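Local coordinates for protein oxidoreductase NdmD (Pseudomonas putida, PDB 6ICM) that oxidises NADH and passes the electrons to the N-demethylases NdmA and NdmB in caffeine degradation, this chain being its C-terminal [2Fe-2S] ferredoxin domain, at residues D[43-48]-D[70-75]. Residues are numbered along the deposited sequence; the frame is centred on the assembly and turned at random.
Sequences TCITPV and WIMPCV. With FES (Fe2/s2 (inorganic) cluster), chain K.
C44 and C74 hold the same iron of the cluster: C44 SG lies 2.3 Å and C74 SG 2.2 Å from FE2, cysteine suiting both places because its thiolate is a strong ligand for cluster iron. M72, unbranched and flexible, bends at chi2 (-63°) and chi3 (-50°) and folds back over the other segment: CB lies 4.0 Å from C44 SG, SD packs against I45 CG1, and the terminal CE comes to 3.7 Å from C44 SG, near I45 N and cluster sulfide S2. The rigid P73 ring sets CD against C44 O and SG. This is the plant-type ferredoxin fold, in which C36, C41 and C44 of the cluster loop are joined by the distant C74; a short antiparallel pairing just before C74 is consistent with holding it there. T46 N gives to I71 O at 3.2 Å, and I71 N returns to T46 O. I45, with CG1 anti to its backbone N (chi1 -165°), brings CD1 obliquely to W70 CE3, while P47 CB meets CZ3, one wide indole serving both. Cutting W70 back to alanine is likely to leave I45 CD1 and P47 CB facing a gap. V48 CG2 packs on I71 CG2, and both side chains also touch L53.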
loop_
_atom_site.group_PDB
_atom_site.type_symbol
_atom_site.label_atom_id
_atom_site.label_comp_id
_atom_site.label_asym_id
_atom_site.label_seq_id
_atom_site.Cartn_x
_atom_site.Cartn_y
_atom_site.Cartn_z
ATOM N N THR D 43 35.584 -8.192 -32.292
ATOM C CA THR D 43 36.355 -9.029 -31.378
ATOM C C THR D 43 37.439 -9.783 -32.123
ATOM O O THR D 43 38.511 -10.026 -31.566
ATOM C CB THR D 43 35.465 -9.996 -30.578
ATOM O OG1 THR D 43 34.519 -10.648 -31.432
ATOM C CG2 THR D 43 34.731 -9.248 -29.462
ATOM N N CYS D 44 37.207 -10.111 -33.380
ATOM C CA CYS D 44 38.248 -10.768 -34.156
ATOM C C CYS D 44 39.360 -9.835 -34.561
ATOM O O CYS D 44 40.109 -10.235 -35.447
ATOM C CB CYS D 44 37.644 -11.399 -35.408
ATOM S SG CYS D 44 37.315 -10.217 -36.727
ATOM N N ILE D 45 39.537 -8.622 -34.032
ATOM C CA ILE D 45 40.611 -7.781 -34.528
ATOM C C ILE D 45 41.927 -8.454 -34.203
ATOM O O ILE D 45 42.109 -9.012 -33.113
ATOM C CB ILE D 45 40.523 -6.365 -33.949
ATOM C CG1 ILE D 45 41.409 -5.432 -34.756
ATOM C CG2 ILE D 45 40.983 -6.320 -32.519
ATOM C CD1 ILE D 45 41.467 -4.045 -34.184
ATOM N N THR D 46 42.805 -8.516 -35.188
ATOM C CA THR D 46 44.112 -9.125 -35.030
ATOM C C THR D 46 45.132 -8.193 -35.666
ATOM O O THR D 46 44.788 -7.366 -36.522
ATOM C CB THR D 46 44.192 -10.533 -35.657
ATOM O OG1 THR D 46 44.565 -10.441 -37.027
ATOM C CG2 THR D 46 42.868 -11.211 -35.612
ATOM N N PRO D 47 46.383 -8.268 -35.233
ATOM C CA PRO D 47 47.363 -7.275 -35.666
ATOM C C PRO D 47 48.216 -7.772 -36.815
ATOM O O PRO D 47 48.450 -8.971 -36.947
ATOM C CB PRO D 47 48.180 -7.051 -34.395
ATOM C CG PRO D 47 48.185 -8.366 -33.768
ATOM C CD PRO D 47 46.871 -9.028 -34.078
ATOM N N VAL D 48 48.685 -6.850 -37.645
ATOM C CA VAL D 48 49.412 -7.174 -38.861
ATOM C C VAL D 48 50.819 -6.599 -38.752
ATOM O O VAL D 48 51.000 -5.462 -38.289
ATOM C CB VAL D 48 48.675 -6.616 -40.086
ATOM C CG1 VAL D 48 49.496 -6.807 -41.341
ATOM C CG2 VAL D 48 47.296 -7.261 -40.185
ATOM N N TRP D 70 46.257 -3.460 -38.583
ATOM C CA TRP D 70 45.104 -4.221 -38.114
ATOM C C TRP D 70 44.318 -4.784 -39.287
ATOM O O TRP D 70 44.383 -4.275 -40.408
ATOM C CB TRP D 70 44.147 -3.370 -37.294
ATOM C CG TRP D 70 44.778 -2.622 -36.218
ATOM C CD1 TRP D 70 45.076 -1.291 -36.209
ATOM C CD2 TRP D 70 45.193 -3.139 -34.959
ATOM N NE1 TRP D 70 45.655 -0.945 -35.010
ATOM C CE2 TRP D 70 45.733 -2.062 -34.223
ATOM C CE3 TRP D 70 45.156 -4.403 -34.378
ATOM C CZ2 TRP D 70 46.238 -2.214 -32.941
ATOM C CZ3 TRP D 70 45.652 -4.555 -33.097
ATOM C CH2 TRP D 70 46.187 -3.465 -32.392
ATOM N N ILE D 71 43.536 -5.824 -38.996
ATOM C CA ILE D 71 42.661 -6.450 -39.981
ATOM C C ILE D 71 41.583 -7.211 -39.227
ATOM O O ILE D 71 41.824 -7.750 -38.144
ATOM C CB ILE D 71 43.436 -7.387 -40.949
ATOM C CG1 ILE D 71 42.523 -7.820 -42.097
ATOM C CG2 ILE D 71 43.964 -8.633 -40.228
ATOM C CD1 ILE D 71 43.175 -8.645 -43.141
ATOM N N MET D 72 40.380 -7.245 -39.803
ATOM C CA MET D 72 39.266 -8.019 -39.283
ATOM C C MET D 72 39.107 -9.246 -40.175
ATOM O O MET D 72 38.554 -9.141 -41.286
ATOM C CB MET D 72 37.986 -7.177 -39.272
ATOM C CG MET D 72 38.204 -5.730 -38.826
ATOM S SD MET D 72 38.804 -5.543 -37.120
ATOM C CE MET D 72 37.602 -6.590 -36.297
ATOM N N PRO D 73 39.604 -10.415 -39.766
ATOM C CA PRO D 73 39.646 -11.563 -40.687
ATOM C C PRO D 73 38.294 -12.114 -41.072
ATOM O O PRO D 73 38.213 -12.853 -42.063
ATOM C CB PRO D 73 40.462 -12.606 -39.916
ATOM C CG PRO D 73 40.491 -12.122 -38.510
ATOM C CD PRO D 73 40.428 -10.639 -38.573
ATOM N N CYS D 74 37.234 -11.791 -40.338
ATOM C CA CYS D 74 35.938 -12.360 -40.666
ATOM C C CYS D 74 35.426 -11.883 -42.015
ATOM O O CYS D 74 34.610 -12.585 -42.627
ATOM C CB CYS D 74 34.923 -12.015 -39.580
ATOM S SG CYS D 74 34.619 -10.241 -39.412
ATOM N N VAL D 75 35.873 -10.709 -42.489
ATOM C CA VAL D 75 35.299 -10.122 -43.697
ATOM C C VAL D 75 36.371 -9.512 -44.586
ATOM O O VAL D 75 36.125 -9.257 -45.768
ATOM C CB VAL D 75 34.219 -9.068 -43.365
ATOM C CG1 VAL D 75 33.105 -9.656 -42.508
ATOM C CG2 VAL D 75 34.819 -7.827 -42.705
HETATM FE FE1 FES K . 33.032 -9.378 -35.088
HETATM FE FE2 FES K . 35.091 -9.955 -37.242
HETATM S S1 FES K . 34.075 -11.184 -35.742
HETATM S S2 FES K . 34.020 -8.139 -36.587
#